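PDB 2QH5: mannose-6-phosphate isomerase from Helicobacter pylori, which probably makes GDP-mannose from mannose 1-phosphate and GTP through the nucleotidyltransferase domain that forms this chain, as part of a longer, probably bifunctional, type 2 mannose-6-phosphate isomerase. Local coordinates for residues Lys61-Ala66 / Phe81-Leu86; Leu96-Ser101 / Val197-Leu202; Tyr154-Ser157 / Val163-Phe166. All coordinates share one frame; numbering follows the deposited sequence. Where two conformers were deposited one is given.

Interaction 1 of 3, residues Lys61-Ala66 / Phe81-Leu86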
loop_
_atom_site.group_PDB
_atom_site.type_symbol
_atom_site.label_atom_id
_atom_site.label_comp_id
_atom_site.label_asym_id
_atom_site.label_seq_id
_atom_site.Cartn_x
_atom_site.Cartn_y
_atom_site.Cartn_z
ATOM N N LYS A 61 1.280 -12.027 -15.136
ATOM C CA LYS A 61 0.336 -12.077 -16.258
ATOM C C LYS A 61 0.065 -10.688 -16.825
ATOM O O LYS A 61 -0.095 -10.536 -18.039
ATOM C CB LYS A 61 -1.009 -12.677 -15.842
ATOM C CG LYS A 61 -1.000 -14.138 -15.451
ATOM C CD LYS A 61 -2.385 -14.538 -14.947
ATOM C CE LYS A 61 -2.355 -15.754 -14.016
ATOM N NZ LYS A 61 -2.514 -17.054 -14.739
ATOM N N HIS A 62 0.005 -9.684 -15.947
ATOM C CA HIS A 62 -0.433 -8.345 -16.347
ATOM C C HIS A 62 0.700 -7.356 -16.546
ATOM O O HIS A 62 0.444 -6.182 -16.801
ATOM C CB HIS A 62 -1.467 -7.777 -15.365
ATOM C CG HIS A 62 -2.447 -8.793 -14.872
ATOM N ND1 HIS A 62 -2.581 -9.107 -13.536
ATOM C CD2 HIS A 62 -3.320 -9.587 -15.534
ATOM C CE1 HIS A 62 -3.502 -10.045 -13.397
ATOM N NE2 HIS A 62 -3.966 -10.354 -14.594
ATOM N N TYR A 63 1.946 -7.822 -16.442
ATOM C CA TYR A 63 3.103 -6.932 -16.569
ATOM C C TYR A 63 2.974 -6.021 -17.788
ATOM O O TYR A 63 2.984 -4.793 -17.659
ATOM C CB TYR A 63 4.429 -7.713 -16.616
ATOM C CG TYR A 63 5.608 -6.836 -16.993
ATOM C CD1 TYR A 63 6.210 -6.926 -18.245
ATOM C CD2 TYR A 63 6.100 -5.885 -16.106
ATOM C CE1 TYR A 63 7.279 -6.097 -18.593
ATOM C CE2 TYR A 63 7.161 -5.063 -16.443
ATOM C CZ TYR A 63 7.749 -5.172 -17.680
ATOM O OH TYR A 63 8.804 -4.349 -17.996
ATOM N N PHE A 64 2.821 -6.628 -18.963
ATOM C CA PHE A 64 2.805 -5.885 -20.223
ATOM C C PHE A 64 1.564 -5.018 -20.404
ATOM O O PHE A 64 1.617 -3.984 -21.074
ATOM C CB PHE A 64 3.008 -6.833 -21.406
ATOM C CG PHE A 64 4.346 -7.520 -21.392
ATOM C CD1 PHE A 64 5.465 -6.914 -21.978
ATOM C CD2 PHE A 64 4.494 -8.758 -20.768
ATOM C CE1 PHE A 64 6.705 -7.541 -21.949
ATOM C CE2 PHE A 64 5.725 -9.406 -20.727
ATOM C CZ PHE A 64 6.843 -8.790 -21.321
ATOM N N LEU A 65 0.458 -5.441 -19.793
ATOM C CA LEU A 65 -0.736 -4.608 -19.688
ATOM C C LEU A 65 -0.452 -3.332 -18.869
ATOM O O LEU A 65 -0.759 -2.216 -19.307
ATOM C CB LEU A 65 -1.888 -5.422 -19.076
ATOM C CG LEU A 65 -3.270 -4.783 -18.922
ATOM C CD1 LEU A 65 -3.713 -4.133 -20.218
ATOM C CD2 LEU A 65 -4.278 -5.828 -18.479
ATOM N N ALA A 66 0.152 -3.510 -17.693
ATOM C CA ALA A 66 0.525 -2.408 -16.820
ATOM C C ALA A 66 1.512 -1.452 -17.498
ATOM O O ALA A 66 1.312 -0.234 -17.498
ATOM C CB ALA A 66 1.116 -2.953 -15.534
ATOM N N PHE A 81 9.495 -2.793 -11.437
ATOM C CA PHE A 81 8.402 -3.735 -11.227
ATOM C C PHE A 81 8.817 -4.873 -10.325
ATOM O O PHE A 81 9.959 -5.307 -10.344
ATOM C CB PHE A 81 7.968 -4.354 -12.545
ATOM C CG PHE A 81 6.979 -3.535 -13.302
ATOM C CD1 PHE A 81 5.632 -3.876 -13.286
ATOM C CD2 PHE A 81 7.388 -2.435 -14.044
ATOM C CE1 PHE A 81 4.703 -3.125 -14.009
ATOM C CE2 PHE A 81 6.470 -1.677 -14.749
ATOM C CZ PHE A 81 5.127 -2.024 -14.739
ATOM N N LEU A 82 7.871 -5.353 -9.536
ATOM C CA LEU A 82 8.024 -6.605 -8.844
ATOM C C LEU A 82 6.871 -7.471 -9.300
ATOM O O LEU A 82 5.701 -7.197 -8.984
ATOM C CB LEU A 82 7.986 -6.413 -7.335
ATOM C CG LEU A 82 7.704 -7.679 -6.516
ATOM C CD1 LEU A 82 8.858 -8.672 -6.599
ATOM C CD2 LEU A 82 7.384 -7.327 -5.085
ATOM N N LEU A 83 7.206 -8.518 -10.043
ATOM C CA LEU A 83 6.204 -9.390 -10.631
ATOM C C LEU A 83 5.874 -10.584 -9.746
ATOM O O LEU A 83 6.743 -11.191 -9.131
ATOM C CB LEU A 83 6.632 -9.829 -12.029
ATOM C CG LEU A 83 6.956 -8.656 -12.959
ATOM C CD1 LEU A 83 7.297 -9.162 -14.340
ATOM C CD2 LEU A 83 5.800 -7.673 -13.025
ATOM N N GLU A 84 4.595 -10.905 -9.663
ATOM C CA GLU A 84 4.194 -11.998 -8.815
ATOM C C GLU A 84 3.644 -13.160 -9.629
ATOM O O GLU A 84 2.841 -12.973 -10.552
ATOM C CB GLU A 84 3.212 -11.514 -7.747
ATOM C CG GLU A 84 3.811 -10.411 -6.864
ATOM C CD GLU A 84 3.076 -10.213 -5.554
ATOM O OE1 GLU A 84 3.731 -10.329 -4.487
ATOM O OE2 GLU A 84 1.855 -9.938 -5.597
ATOM N N SER A 85 4.133 -14.356 -9.302
ATOM C CA SER A 85 3.539 -15.602 -9.764
ATOM C C SER A 85 2.240 -15.812 -8.992
ATOM O O SER A 85 1.156 -15.838 -9.581
ATOM C CB SER A 85 4.510 -16.769 -9.547
ATOM O OG SER A 85 5.312 -16.576 -8.389
ATOM N N LEU A 86 2.366 -15.935 -7.671
ATOM C CA LEU A 86 1.230 -16.002 -6.755
ATOM C C LEU A 86 1.137 -14.716 -5.959
ATOM O O LEU A 86 2.130 -14.002 -5.786
ATOM C CB LEU A 86 1.415 -17.131 -5.739
ATOM C CG LEU A 86 1.880 -18.527 -6.142
ATOM C CD1 LEU A 86 2.533 -19.205 -4.943
ATOM C CD2 LEU A 86 0.724 -19.368 -6.694
#
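Tyr-63 meets Phe-81 in a T-shaped (edge-to-face) stack, a compact example of how a helix can be seated on a strand with no hydrogen bond between segments 61-66 and 81-86. The ring centroids are 4.7 Å apart and the planes stand at 79°, so the tyrosine presents one rim to the phenylalanine face. Its CE2 stands over the centre of that ring, and its CD2 lies 3.5 Å from Phe-81 CD1.

Two aliphatic groups complete the first shell. Leu-83 brings its CD2 methyl to 3.6 Å from Tyr-63 CD2, and both of its methyls also lie against the tyrosine CB. At the edge of the phenylalanine ring, near its plane, Ala-66 CB sits 3.9 Å from Phe-81 CE1.

The positions follow from the backbone. Tyr-63 and Ala-66 are three residues apart, close to one turn of helix, while Phe-81 and Leu-83, two apart, both point toward the helix from the same face of their strand. The tyrosine CG lies anti to the backbone N (chi1 170°), which swings the ring down to the strand although its CB bond does not aim there. The opposite edge of the tyrosine places CD1 over the face of Phe-64, which makes its own edge-to-face pair with Phe-226.

All four touching residues are buried. The contact belongs to the beta-alpha-beta unit of strand 53-59, helix 63-69 and strand 78-84; Phe-81 also packs on Ile-56 and Cys-58, and strand 230-233 borders the other side of strand 78-84, its Ile-230 touching both aromatic side chains.

Interaction 2 of 3, residues Leu96-Ser101 / Val197-Leu202; sequences LSALMS and VFLDEL
Leu-199 turns its CG beside its backbone N and anti to the carbonyl carbon (chi1 -64°), which carries both methyls to Ala-98 and Leu-99, whereas Phe-198 has CG anti to N (chi1 172°), bringing its ring in from the preceding position on the same helix. The meeting illustrates how a small residue lets two helices come close: the CA atoms of Ala-98 and Leu-199 are 7.1 Å apart.

The alanine methyl is the common target. Ala-98 CB lies 3.8 Å from Leu-199 CD2 and 3.9 Å from Phe-198 CD1, so leucine and ring share one methyl. Leu-99 CD2 reaches back to Leu-199 CD1 at 4.0 Å, extending the apolar patch along the first helix. No polar group bridges the two segments.

Just beyond Leu-99 the first helix ends, Met-100 being the first residue to leave helical geometry. There Ser-101 OG donates to Ser-97 O at 2.9 Å, tying the chain leaving the helix to its last turn; the same hydroxyl bonds to Lys-6 NZ.

Phe-198 stacks on Phe-193 and touches Ile-246 and Leu-250 of helix 246-251. Helix 195-205 thus packs against both helix 90-99 and helix 246-251, while Ser-97 touches Leu-55 and Val-57 of strand 53-59.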
loop_
_atom_site.group_PDB
_atom_site.type_symbol
_atom_site.label_atom_id
_atom_site.label_comp_id
_atom_site.label_asym_id
_atom_site.label_seq_id
_atom_site.Cartn_x
_atom_site.Cartn_y
_atom_site.Cartn_z
ATOM N N LEU A 96 8.239 -7.404 1.117
ATOM C CA LEU A 96 9.156 -7.645 -0.001
ATOM C C LEU A 96 9.671 -6.333 -0.580
ATOM O O LEU A 96 10.882 -6.159 -0.742
ATOM C CB LEU A 96 8.520 -8.556 -1.073
ATOM C CG LEU A 96 8.326 -10.042 -0.663
ATOM C CD1 LEU A 96 7.388 -10.822 -1.586
ATOM C CD2 LEU A 96 9.649 -10.798 -0.504
ATOM N N SER A 97 8.754 -5.406 -0.850
ATOM C CA SER A 97 9.073 -4.038 -1.316
ATOM C C SER A 97 10.021 -3.270 -0.400
ATOM O O SER A 97 10.901 -2.546 -0.872
ATOM C CB SER A 97 7.794 -3.220 -1.460
ATOM O OG SER A 97 6.822 -3.927 -2.207
ATOM N N ALA A 98 9.823 -3.420 0.908
ATOM C CA ALA A 98 10.695 -2.819 1.909
ATOM C C ALA A 98 12.090 -3.451 1.892
ATOM O O ALA A 98 13.088 -2.755 2.061
ATOM C CB ALA A 98 10.071 -2.942 3.285
ATOM N N LEU A 99 12.158 -4.764 1.671
ATOM C CA LEU A 99 13.436 -5.466 1.563
ATOM C C LEU A 99 14.178 -5.100 0.271
ATOM O O LEU A 99 15.398 -5.187 0.216
ATOM C CB LEU A 99 13.259 -6.988 1.663
ATOM C CG LEU A 99 12.744 -7.630 2.968
ATOM C CD1 LEU A 99 12.386 -9.067 2.708
ATOM C CD2 LEU A 99 13.705 -7.534 4.167
ATOM N N MET A 100 13.432 -4.680 -0.753
ATOM C CA MET A 100 14.022 -4.155 -1.989
ATOM C C MET A 100 14.404 -2.681 -1.854
ATOM O O MET A 100 14.730 -2.032 -2.848
ATOM C CB MET A 100 13.052 -4.308 -3.168
ATOM C CG MET A 100 12.919 -5.712 -3.717
ATOM S SD MET A 100 11.517 -5.932 -4.846
ATOM C CE MET A 100 10.711 -7.236 -3.936
ATOM N N SER A 101 14.358 -2.149 -0.634
ATOM C CA SER A 101 14.624 -0.728 -0.406
ATOM C C SER A 101 15.770 -0.478 0.568
ATOM O O SER A 101 16.210 -1.387 1.277
ATOM C CB SER A 101 13.359 -0.036 0.100
ATOM O OG SER A 101 12.357 -0.048 -0.893
ATOM N N VAL A 197 11.868 1.037 9.877
ATOM C CA VAL A 197 10.889 0.937 10.965
ATOM C C VAL A 197 9.751 -0.027 10.634
ATOM O O VAL A 197 9.297 -0.771 11.515
ATOM C CB VAL A 197 10.368 2.340 11.474
ATOM C CG1 VAL A 197 10.819 3.450 10.571
ATOM C CG2 VAL A 197 8.836 2.369 11.686
ATOM N N PHE A 198 9.307 -0.036 9.376
ATOM C CA PHE A 198 8.341 -1.047 8.946
ATOM C C PHE A 198 8.872 -2.465 9.191
ATOM O O PHE A 198 8.162 -3.306 9.742
ATOM C CB PHE A 198 7.939 -0.905 7.478
ATOM C CG PHE A 198 7.102 -2.050 6.989
ATOM C CD1 PHE A 198 7.683 -3.134 6.349
ATOM C CD2 PHE A 198 5.733 -2.073 7.225
ATOM C CE1 PHE A 198 6.926 -4.199 5.927
ATOM C CE2 PHE A 198 4.962 -3.140 6.803
ATOM C CZ PHE A 198 5.556 -4.210 6.156
ATOM N N LEU A 199 10.112 -2.725 8.777
ATOM C CA LEU A 199 10.694 -4.052 8.946
ATOM C C LEU A 199 10.978 -4.389 10.406
ATOM O O LEU A 199 10.990 -5.565 10.781
ATOM C CB LEU A 199 11.952 -4.215 8.084
ATOM C CG LEU A 199 11.700 -4.145 6.571
ATOM C CD1 LEU A 199 12.998 -3.978 5.796
ATOM C CD2 LEU A 199 10.908 -5.355 6.071
ATOM N N ASP A 200 11.200 -3.363 11.227
ATOM C CA ASP A 200 11.415 -3.552 12.662
ATOM C C ASP A 200 10.105 -3.898 13.353
ATOM O O ASP A 200 10.060 -4.782 14.209
ATOM C CB ASP A 200 12.022 -2.302 13.291
ATOM C CG ASP A 200 13.495 -2.139 12.966
ATOM O OD1 ASP A 200 14.068 -1.080 13.311
ATOM O OD2 ASP A 200 14.081 -3.065 12.366
ATOM N N GLU A 201 9.040 -3.197 12.971
ATOM C CA GLU A 201 7.708 -3.463 13.506
ATOM C C GLU A 201 7.211 -4.837 13.099
ATOM O O GLU A 201 6.553 -5.519 13.886
ATOM C CB GLU A 201 6.715 -2.397 13.050
ATOM C CG GLU A 201 6.804 -1.090 13.832
ATOM C CD GLU A 201 6.427 -1.261 15.292
ATOM O OE1 GLU A 201 7.343 -1.160 16.140
ATOM O OE2 GLU A 201 5.226 -1.512 15.590
ATOM N N LEU A 202 7.528 -5.244 11.873
ATOM C CA LEU A 202 7.167 -6.578 11.414
ATOM C C LEU A 202 7.953 -7.637 12.188
ATOM O O LEU A 202 7.399 -8.664 12.540
ATOM C CB LEU A 202 7.368 -6.731 9.902
ATOM C CG LEU A 202 6.545 -7.802 9.163
ATOM C CD1 LEU A 202 5.042 -7.656 9.350
ATOM C CD2 LEU A 202 6.858 -7.718 7.704
#

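Interaction 3 of 3, residues Tyr154-Ser157 / Val163-Phe166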
loop_
_atom_site.group_PDB
_atom_site.type_symbol
_atom_site.label_atom_id
_atom_site.label_comp_id
_atom_site.label_asym_id
_atom_site.label_seq_id
_atom_site.Cartn_x
_atom_site.Cartn_y
_atom_site.Cartn_z
ATOM N N TYR A 154 -11.415 -0.719 10.241
ATOM C CA TYR A 154 -11.921 0.376 11.055
ATOM C C TYR A 154 -10.824 0.920 11.948
ATOM O O TYR A 154 -10.227 0.182 12.738
ATOM C CB TYR A 154 -13.112 -0.081 11.900
ATOM C CG TYR A 154 -14.429 -0.120 11.154
ATOM C CD1 TYR A 154 -14.623 -0.980 10.069
ATOM C CD2 TYR A 154 -15.489 0.698 11.538
ATOM C CE1 TYR A 154 -15.827 -1.015 9.387
ATOM C CE2 TYR A 154 -16.696 0.667 10.864
ATOM C CZ TYR A 154 -16.858 -0.189 9.790
ATOM O OH TYR A 154 -18.058 -0.216 9.124
ATOM N N ILE A 155 -10.554 2.214 11.800
ATOM C CA ILE A 155 -9.615 2.914 12.673
ATOM C C ILE A 155 -10.386 3.711 13.721
ATOM O O ILE A 155 -11.187 4.584 13.375
ATOM C CB ILE A 155 -8.712 3.898 11.890
ATOM C CG1 ILE A 155 -8.043 3.211 10.701
ATOM C CG2 ILE A 155 -7.670 4.494 12.814
ATOM C CD1 ILE A 155 -7.459 4.181 9.688
ATOM N N GLU A 156 -10.156 3.408 14.997
ATOM C CA GLU A 156 -10.707 4.238 16.065
ATOM C C GLU A 156 -9.762 5.386 16.347
ATOM O O GLU A 156 -8.638 5.175 16.794
ATOM C CB GLU A 156 -10.944 3.455 17.358
ATOM C CG GLU A 156 -11.621 4.308 18.436
ATOM C CD GLU A 156 -12.050 3.522 19.663
ATOM O OE1 GLU A 156 -12.342 4.152 20.699
ATOM O OE2 GLU A 156 -12.110 2.280 19.597
ATOM N N SER A 157 -10.216 6.599 16.068
ATOM C CA SER A 157 -9.435 7.779 16.394
ATOM C C SER A 157 -10.359 8.900 16.858
ATOM O O SER A 157 -11.101 9.482 16.059
ATOM C CB SER A 157 -8.575 8.223 15.210
ATOM O OG SER A 157 -9.113 9.376 14.606
ATOM N N VAL A 163 -4.560 6.743 17.181
ATOM C CA VAL A 163 -5.514 5.655 16.978
ATOM C C VAL A 163 -5.598 4.797 18.240
ATOM O O VAL A 163 -4.583 4.321 18.751
ATOM C CB VAL A 163 -5.262 4.829 15.654
ATOM C CG1 VAL A 163 -4.551 5.671 14.604
ATOM C CG2 VAL A 163 -4.519 3.523 15.903
ATOM N N LYS A 164 -6.813 4.652 18.761
ATOM C CA LYS A 164 -7.042 3.880 19.977
ATOM C C LYS A 164 -6.965 2.386 19.691
ATOM O O LYS A 164 -6.471 1.616 20.514
ATOM C CB LYS A 164 -8.377 4.259 20.637
ATOM C CG LYS A 164 -8.375 5.659 21.253
ATOM C CD LYS A 164 -8.870 5.645 22.695
ATOM C CE LYS A 164 -10.363 5.930 22.804
ATOM N NZ LYS A 164 -10.644 7.388 22.948
ATOM N N ARG A 165 -7.459 1.988 18.522
ATOM C CA ARG A 165 -7.248 0.635 18.011
ATOM C C ARG A 165 -7.637 0.487 16.537
ATOM O O ARG A 165 -8.306 1.346 15.954
ATOM C CB ARG A 165 -7.956 -0.435 18.867
ATOM C CG ARG A 165 -9.346 -0.795 18.396
ATOM C CD ARG A 165 -10.412 -0.246 19.295
ATOM N NE ARG A 165 -11.126 -1.313 19.987
ATOM C CZ ARG A 165 -12.407 -1.253 20.347
ATOM N NH1 ARG A 165 -13.140 -0.176 20.082
ATOM N NH2 ARG A 165 -12.962 -2.282 20.969
ATOM N N PHE A 166 -7.181 -0.619 15.956
ATOM C CA PHE A 166 -7.490 -0.995 14.591
ATOM C C PHE A 166 -8.304 -2.278 14.655
ATOM O O PHE A 166 -7.860 -3.271 15.236
ATOM C CB PHE A 166 -6.188 -1.251 13.835
ATOM C CG PHE A 166 -6.317 -1.166 12.348
ATOM C CD1 PHE A 166 -5.732 -0.116 11.654
ATOM C CD2 PHE A 166 -7.013 -2.141 11.635
ATOM C CE1 PHE A 166 -5.844 -0.032 10.277
ATOM C CE2 PHE A 166 -7.134 -2.066 10.261
ATOM C CZ PHE A 166 -6.548 -1.010 9.579
#
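Glu-156 and Arg-165 are joined twice, once through their side chains and once through the backbone. In the salt bridge, Arg-165 NH1 donates to Glu-156 OE2 at 2.7 Å; the carboxylate oxygen is met nearly along its C-O axis, but it lies somewhat out of the guanidinium plane, and the two flat groups are turned 61° apart. An extended glutamate, with CG anti to the backbone N (chi1 -176°), reaches its carboxylate across to an arginine that bends back through chi2 and chi3. The other oxygen, Glu-156 OE1, has Lys-164 CE at 3.4 Å; the lysine NZ is near but beyond salt-bridge range, so it may add a modest electrostatic pull on the carboxylate.

Beneath these charges the main chain closes the hairpin. Glu-156 N donates to Arg-165 O at 2.9 Å in a nearly straight bond (166°), and Lys-164 N donates to Glu-156 O at 2.7 Å in a more bent one. That same carbonyl oxygen receives a CA-H...O contact from Val-163, and Tyr-154 O takes one from Phe-166 CA.

The opposite face of the hairpin is apolar. Ile-155 and Phe-166 form a non-hydrogen-bonded antiparallel pair, with Ile-155 CG1 3.9 Å from Phe-166 CE1. The isoleucine's second branch, CG2, turns to Val-163 and lies 3.7 Å from its CB. Ile-155 thus serves two neighbours, and in this hairpin the charged pair and the apolar cluster lie on opposite faces.

Strand 153-156 pairs on its other edge with strand 184-194, where Ile-155 bonds to Tyr-185 through the backbone. Ile-155 and Val-163 both touch Met-259 of strand 257-261, and Phe-166 packs on Met-251 of helix 246-251.

The three contacts are spread across a single nucleotidyltransferase domain of the GT-A clan. Interaction 1 closes first in sequence; interaction 2 then spans residues 96 to 202, and interaction 3 forms within that span. The first two have centres 21 Å apart and touch, Leu-82 CD2 lying 3.5 Å from Met-100 CE where strand 78-84 leads on to helix 90-99. Interactions 1 and 3 are on opposite sides of the chain's centre, 34 Å apart between centres, yet both reach the same mixed sheet. Interaction 2 packs helices between them, 23 Å from interaction 3 between centres; helix 246-251 touches residues of interactions 2 and 3. Together they probably tie sheet, helices and hairpin into one domain.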